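Local coordinates for mandelate racemase/muconate lactonizing enzyme family protein (Bradyrhizobium sp. ORS 278, PDB 3TOY) that belongs to the mandelate racemase/muconate lactonizing enzyme family of the enolase superfamily and binds a calcium ion in its barrel domain, at residues Q222-P226 / P247-N252; I267-W273 / A287-P293. One frame throughout, in Å; residues are numbered along the deposited sequence.

How the contacts relate
Both contacts lie in the barrel domain of the enolase-superfamily fold, one after the other along the chain, with centres about 12 Å apart. Contact 1 joins two loops that follow strands 215-219 and 243-245; contact 2 joins strand 267-269 to strand 290-291 and carries E271, which binds the calcium ion with D219 and E245. They touch directly: W273 NE1 lies 2.8 Å from Q250 O, probably a hydrogen bond, and P247 CD packs 4.2 Å from I267 CG2. The nearest atom of the Q222 side chain is about 8 Å from this same calcium ion, so this end of contact 1 lies close to the metal site without binding the ion.

Contact 1 of 2, residues Q222-P226 / P247-N252; sequences QSLDP and PVPQEN. With P4C (O-acetaldehydyl-hexaethylene glycol), chain N.
Q222 reaches alongside the chain of Q250 and takes its backbone N-H: Q250 N to Q222 OE1 is 2.8 Å and almost straight, 173° at the hydrogen. The donor stands 35° off the amide's carbonyl plane. CG of Q222 is anti to its own carbonyl carbon (chi1 -49°) and the chain runs extended from there, which carries the amide past V248 and P249 to this N-H. The same oxygen also accepts from R115 of the second subunit, so two donors grip it, and R115 forms a salt bridge with E251, whose OE2 bonds to Q120 of that subunit.

At the other end, L224 N gives a more bent bond of 3.1 Å to P247 O. Between the two lie a pair of CA-H...O contacts, Q222 CA to V248 O at 3.4 Å and V248 CA to L224 O at 3.3 Å. CG1 of V248 packs against the ring of P226, 4.0 Å from its CD. D225 OD1 accepts from O1 of the bound o-acetaldehydyl-hexaethylene glycol at 2.9 Å, and it also caps the N-H of E228.

N252, closing a type I turn from P249, uses OD1 on G255 N and ND2 on S315 of the third subunit. D225 and N252 are thus the N-caps of helices 226-236 and 253-262, on neighbouring strand-to-helix loops of a beta/alpha barrel.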
loop_
_atom_site.group_PDB
_atom_site.type_symbol
_atom_site.label_atom_id
_atom_site.label_comp_id
_atom_site.label_asym_id
_atom_site.label_seq_id
_atom_site.Cartn_x
_atom_site.Cartn_y
_atom_site.Cartn_z
ATOM N N GLN A 222 -26.181 0.555 -14.343
ATOM C CA GLN A 222 -25.458 -0.706 -14.094
ATOM C C GLN A 222 -25.230 -1.561 -15.332
ATOM O O GLN A 222 -24.890 -2.747 -15.218
ATOM C CB GLN A 222 -26.178 -1.559 -13.058
ATOM C CG GLN A 222 -26.587 -0.827 -11.767
ATOM C CD GLN A 222 -27.359 -1.733 -10.855
ATOM O OE1 GLN A 222 -26.807 -2.692 -10.291
ATOM N NE2 GLN A 222 -28.662 -1.457 -10.701
ATOM N N SER A 223 -25.361 -0.961 -16.509
ATOM C CA SER A 223 -25.464 -1.762 -17.732
ATOM C C SER A 223 -24.118 -2.136 -18.364
ATOM O O SER A 223 -24.077 -2.941 -19.292
ATOM C CB SER A 223 -26.356 -1.053 -18.749
ATOM O OG SER A 223 -25.813 0.229 -19.102
ATOM N N LEU A 224 -23.021 -1.562 -17.879
ATOM C CA LEU A 224 -21.710 -1.834 -18.492
ATOM C C LEU A 224 -20.814 -2.655 -17.575
ATOM O O LEU A 224 -21.105 -2.782 -16.397
ATOM C CB LEU A 224 -21.002 -0.523 -18.834
ATOM C CG LEU A 224 -21.817 0.476 -19.654
ATOM C CD1 LEU A 224 -20.998 1.728 -19.940
ATOM C CD2 LEU A 224 -22.219 -0.211 -20.961
ATOM N N ASP A 225 -19.724 -3.201 -18.129
ATOM C CA ASP A 225 -18.621 -3.722 -17.310
ATOM C C ASP A 225 -17.549 -2.647 -17.178
ATOM O O ASP A 225 -17.609 -1.606 -17.850
ATOM C CB ASP A 225 -18.065 -5.073 -17.827
ATOM C CG ASP A 225 -17.478 -5.004 -19.236
ATOM O OD1 ASP A 225 -17.008 -3.956 -19.683
ATOM O OD2 ASP A 225 -17.473 -6.049 -19.908
ATOM N N PRO A 226 -16.590 -2.848 -16.266
ATOM C CA PRO A 226 -15.643 -1.764 -16.061
ATOM C C PRO A 226 -14.845 -1.354 -17.297
ATOM O O PRO A 226 -14.679 -0.160 -17.539
ATOM C CB PRO A 226 -14.741 -2.307 -14.949
ATOM C CG PRO A 226 -15.699 -3.140 -14.134
ATOM C CD PRO A 226 -16.550 -3.827 -15.165
ATOM N N PRO A 247 -22.104 3.124 -13.553
ATOM C CA PRO A 247 -21.615 2.575 -14.819
ATOM C C PRO A 247 -21.656 1.056 -14.848
ATOM O O PRO A 247 -21.807 0.483 -15.919
ATOM C CB PRO A 247 -20.161 3.058 -14.890
ATOM C CG PRO A 247 -19.803 3.369 -13.460
ATOM C CD PRO A 247 -21.066 3.891 -12.848
ATOM N N VAL A 248 -21.520 0.418 -13.686
ATOM C CA VAL A 248 -21.458 -1.043 -13.617
ATOM C C VAL A 248 -22.361 -1.538 -12.496
ATOM O O VAL A 248 -22.923 -0.728 -11.777
ATOM C CB VAL A 248 -19.984 -1.513 -13.429
ATOM C CG1 VAL A 248 -19.091 -0.773 -14.458
ATOM C CG2 VAL A 248 -19.488 -1.213 -12.022
ATOM N N PRO A 249 -22.526 -2.868 -12.349
ATOM C CA PRO A 249 -23.424 -3.333 -11.290
ATOM C C PRO A 249 -23.131 -2.709 -9.927
ATOM O O PRO A 249 -21.958 -2.556 -9.527
ATOM C CB PRO A 249 -23.207 -4.848 -11.270
ATOM C CG PRO A 249 -22.842 -5.165 -12.719
ATOM C CD PRO A 249 -22.019 -3.975 -13.182
ATOM N N GLN A 250 -24.199 -2.355 -9.214
ATOM C CA GLN A 250 -24.079 -1.686 -7.922
ATOM C C GLN A 250 -23.269 -2.499 -6.904
ATOM O O GLN A 250 -22.608 -1.916 -6.055
ATOM C CB GLN A 250 -25.462 -1.353 -7.339
ATOM C CG GLN A 250 -26.441 -2.551 -7.193
ATOM C CD GLN A 250 -26.474 -3.137 -5.798
ATOM O OE1 GLN A 250 -25.697 -2.749 -4.918
ATOM N NE2 GLN A 250 -27.387 -4.094 -5.578
ATOM N N GLU A 251 -23.336 -3.827 -6.973
ATOM C CA GLU A 251 -22.623 -4.670 -6.003
ATOM C C GLU A 251 -21.123 -4.684 -6.291
ATOM O O GLU A 251 -20.338 -5.147 -5.463
ATOM C CB GLU A 251 -23.108 -6.129 -6.076
ATOM C CG GLU A 251 -24.610 -6.321 -5.821
ATOM C CD GLU A 251 -25.435 -6.382 -7.111
ATOM O OE1 GLU A 251 -25.013 -5.793 -8.129
ATOM O OE2 GLU A 251 -26.522 -7.022 -7.093
ATOM N N ASN A 252 -20.754 -4.233 -7.485
ATOM C CA ASN A 252 -19.373 -4.350 -7.943
ATOM C C ASN A 252 -18.613 -3.094 -7.502
ATOM O O ASN A 252 -18.418 -2.170 -8.278
ATOM C CB ASN A 252 -19.348 -4.562 -9.462
ATOM C CG ASN A 252 -17.962 -4.962 -9.998
ATOM O OD1 ASN A 252 -16.986 -5.047 -9.246
ATOM N ND2 ASN A 252 -17.885 -5.223 -11.301
HETATM O O1 P4C N . -15.659 -4.794 -22.050
HETATM C C2 P4C N . -15.539 -5.999 -22.825
HETATM C C3 P4C N . -16.755 -6.106 -23.737
HETATM O O4 P4C N . -17.397 -7.342 -23.473
HETATM C C5 P4C N . -18.726 -7.379 -23.976
HETATM C C6 P4C N . -18.832 -8.575 -24.911
HETATM O O7 P4C N . -18.226 -8.240 -26.161
HETATM C C8 P4C N . -18.234 -9.361 -27.049
HETATM C C9 P4C N . -17.553 -8.984 -28.348
HETATM O O10 P4C N . -18.377 -8.021 -28.989
HETATM C C11 P4C N . -17.897 -7.734 -30.294
HETATM C C12 P4C N . -18.652 -6.531 -30.826
HETATM O O13 P4C N . -18.645 -5.509 -29.832
HETATM C C14 P4C N . -19.199 -4.287 -30.321
HETATM C C15 P4C N . -18.899 -3.184 -29.316
HETATM O O16 P4C N . -17.517 -2.855 -29.411
HETATM C C17 P4C N . -16.991 -2.260 -28.228
HETATM C C18 P4C N . -15.480 -2.134 -28.394
HETATM O O19 P4C N . -15.180 -1.220 -29.449
HETATM C C20 P4C N . -13.785 -1.153 -29.750
HETATM C C21 P4C N . -13.546 -0.289 -30.985
HETATM O O22 P4C N . -14.006 -0.955 -32.166
#

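Contact 2 of 2, residues I267-W273 / A287-P293. With CA (calcium ion), chain E.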
loop_
_atom_site.group_PDB
_atom_site.type_symbol
_atom_site.label_atom_id
_atom_site.label_comp_id
_atom_site.label_asym_id
_atom_site.label_seq_id
_atom_site.Cartn_x
_atom_site.Cartn_y
_atom_site.Cartn_z
ATOM N N ILE A 267 -17.735 9.931 -10.873
ATOM C CA ILE A 267 -18.569 8.736 -10.842
ATOM C C ILE A 267 -19.552 8.863 -9.690
ATOM O O ILE A 267 -19.150 9.134 -8.558
ATOM C CB ILE A 267 -17.693 7.491 -10.609
ATOM C CG1 ILE A 267 -16.715 7.329 -11.773
ATOM C CG2 ILE A 267 -18.546 6.235 -10.467
ATOM C CD1 ILE A 267 -17.413 7.241 -13.200
ATOM N N GLN A 268 -20.837 8.689 -10.000
ATOM C CA GLN A 268 -21.936 8.758 -9.027
ATOM C C GLN A 268 -22.510 7.341 -8.833
ATOM O O GLN A 268 -22.634 6.573 -9.794
ATOM C CB GLN A 268 -23.043 9.680 -9.596
ATOM C CG GLN A 268 -24.337 9.748 -8.795
ATOM C CD GLN A 268 -24.148 10.438 -7.459
ATOM O OE1 GLN A 268 -23.601 9.842 -6.528
ATOM N NE2 GLN A 268 -24.599 11.716 -7.350
ATOM N N ALA A 269 -22.848 7.002 -7.593
ATOM C CA ALA A 269 -23.410 5.680 -7.294
ATOM C C ALA A 269 -24.079 5.728 -5.947
ATOM O O ALA A 269 -24.050 6.747 -5.284
ATOM C CB ALA A 269 -22.319 4.579 -7.327
ATOM N N GLY A 270 -24.678 4.624 -5.523
ATOM C CA GLY A 270 -25.178 4.570 -4.140
ATOM C C GLY A 270 -26.674 4.340 -3.977
ATOM O O GLY A 270 -27.132 3.961 -2.893
ATOM N N GLU A 271 -27.436 4.512 -5.046
ATOM C CA GLU A 271 -28.901 4.411 -4.887
ATOM C C GLU A 271 -29.334 2.988 -4.590
ATOM O O GLU A 271 -30.473 2.757 -4.192
ATOM C CB GLU A 271 -29.621 4.906 -6.142
ATOM C CG GLU A 271 -29.614 3.915 -7.319
ATOM C CD GLU A 271 -29.949 4.614 -8.627
ATOM O OE1 GLU A 271 -29.303 5.627 -8.937
ATOM O OE2 GLU A 271 -30.849 4.150 -9.353
ATOM N N ASN A 272 -28.439 2.021 -4.800
ATOM C CA ASN A 272 -28.778 0.637 -4.540
ATOM C C ASN A 272 -28.009 -0.046 -3.398
ATOM O O ASN A 272 -28.194 -1.255 -3.162
ATOM C CB ASN A 272 -28.703 -0.180 -5.851
ATOM C CG ASN A 272 -29.784 0.235 -6.818
ATOM O OD1 ASN A 272 -30.932 0.329 -6.415
ATOM N ND2 ASN A 272 -29.424 0.552 -8.061
ATOM N N TRP A 273 -27.190 0.718 -2.668
ATOM C CA TRP A 273 -26.436 0.172 -1.551
ATOM C C TRP A 273 -27.275 0.149 -0.270
ATOM O O TRP A 273 -28.187 0.980 -0.071
ATOM C CB TRP A 273 -25.117 0.933 -1.322
ATOM C CG TRP A 273 -24.216 0.936 -2.533
ATOM C CD1 TRP A 273 -24.184 0.000 -3.526
ATOM C CD2 TRP A 273 -23.193 1.895 -2.851
ATOM N NE1 TRP A 273 -23.221 0.338 -4.462
ATOM C CE2 TRP A 273 -22.598 1.487 -4.061
ATOM C CE3 TRP A 273 -22.722 3.064 -2.228
ATOM C CZ2 TRP A 273 -21.580 2.215 -4.683
ATOM C CZ3 TRP A 273 -21.688 3.802 -2.858
ATOM C CH2 TRP A 273 -21.143 3.367 -4.062
ATOM N N ALA A 287 -15.281 3.401 -4.209
ATOM C CA ALA A 287 -16.149 3.125 -5.370
ATOM C C ALA A 287 -16.540 4.371 -6.211
ATOM O O ALA A 287 -16.663 4.273 -7.439
ATOM C CB ALA A 287 -17.403 2.382 -4.904
ATOM N N SER A 288 -16.767 5.518 -5.575
ATOM C CA SER A 288 -17.301 6.672 -6.317
ATOM C C SER A 288 -16.821 8.026 -5.811
ATOM O O SER A 288 -16.293 8.137 -4.702
ATOM C CB SER A 288 -18.828 6.620 -6.301
ATOM O OG SER A 288 -19.305 6.817 -4.967
ATOM N N ASP A 289 -16.978 9.053 -6.654
ATOM C CA ASP A 289 -16.656 10.421 -6.293
ATOM C C ASP A 289 -17.789 11.081 -5.589
ATOM O O ASP A 289 -17.556 11.899 -4.706
ATOM C CB ASP A 289 -16.334 11.241 -7.551
ATOM C CG ASP A 289 -15.164 10.657 -8.302
ATOM O OD1 ASP A 289 -14.055 10.693 -7.737
ATOM O OD2 ASP A 289 -15.333 10.131 -9.415
ATOM N N PHE A 290 -19.010 10.741 -6.018
ATOM C CA PHE A 290 -20.239 11.293 -5.456
ATOM C C PHE A 290 -21.057 10.089 -4.958
ATOM O O PHE A 290 -20.877 8.964 -5.448
ATOM C CB PHE A 290 -21.080 11.956 -6.571
ATOM C CG PHE A 290 -20.418 13.158 -7.249
ATOM C CD1 PHE A 290 -19.401 13.870 -6.625
ATOM C CD2 PHE A 290 -20.867 13.588 -8.492
ATOM C CE1 PHE A 290 -18.842 14.979 -7.259
ATOM C CE2 PHE A 290 -20.314 14.704 -9.119
ATOM C CZ PHE A 290 -19.318 15.396 -8.490
ATOM N N ILE A 291 -22.008 10.323 -4.047
ATOM C CA ILE A 291 -22.964 9.273 -3.697
ATOM C C ILE A 291 -24.371 9.871 -3.720
ATOM O O ILE A 291 -24.529 11.068 -3.543
ATOM C CB ILE A 291 -22.722 8.621 -2.279
ATOM C CG1 ILE A 291 -22.753 9.671 -1.163
ATOM C CG2 ILE A 291 -21.379 7.790 -2.293
ATOM C CD1 ILE A 291 -22.669 9.057 0.217
ATOM N N MET A 292 -25.354 9.004 -3.909
ATOM C CA MET A 292 -26.767 9.385 -3.850
ATOM C C MET A 292 -27.591 8.271 -3.194
ATOM O O MET A 292 -28.205 7.442 -3.891
ATOM C CB MET A 292 -27.307 9.694 -5.259
ATOM C CG MET A 292 -27.010 8.657 -6.333
ATOM S SD MET A 292 -27.557 9.208 -7.980
ATOM C CE MET A 292 -29.356 8.885 -7.886
ATOM N N PRO A 293 -27.579 8.219 -1.856
ATOM C CA PRO A 293 -28.356 7.176 -1.190
ATOM C C PRO A 293 -29.856 7.316 -1.511
ATOM O O PRO A 293 -30.316 8.415 -1.830
ATOM C CB PRO A 293 -28.105 7.429 0.297
ATOM C CG PRO A 293 -26.862 8.296 0.358
ATOM C CD PRO A 293 -26.848 9.085 -0.907
HETATM CA CA CA E . -30.189 5.953 -11.161
HETATM O O HOH W 1 -28.619 4.405 -11.700
HETATM O O HOH W 2 -32.044 7.527 -10.849
#
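M292 lies across the chain of Q268 at about a right angle and then runs beside E271. M292 CB lies 3.9 Å from Q268 CD and M292 CG 3.6 Å from the same carbon. M292 SD follows, 3.4 Å from Q268 CG, and here the chain bends (chi3 -78°) to bring CE up to the carboxylate, 3.4 Å from E271 OE1. That carboxylate grips the calcium ion with both oxygens, OE1 at 2.4 Å and OE2 at 2.6 Å; two waters, D219 and E245 are also on the metal.

The backbones are tied by a few bonds: I267 O accepts from two donors, D289 N and F290 N, while I267 N donates a hydrogen bond to D289 OD2 at 2.8 Å, on the lone pair pointing away from the other oxygen. Further along, M292 N bonds to A269 O. S288 OG turns back on its own segment and donates to F290 O from above the carbonyl plane. The W273 indole, with NE1 turned to Q250 O, brings CZ3 to 4.0 Å from I291 CG2 and CH2 near A287 CB.

The segments contain the two strands, 267-269 and the short, weakly bonded 290-291, that helix 275-285 connects in a beta-alpha-beta unit. Strand 243-245 adjoins strand 267-269 on its other edge; helix 253-262 packs on I267 and A287, and helix 300-314 on I291 and P293.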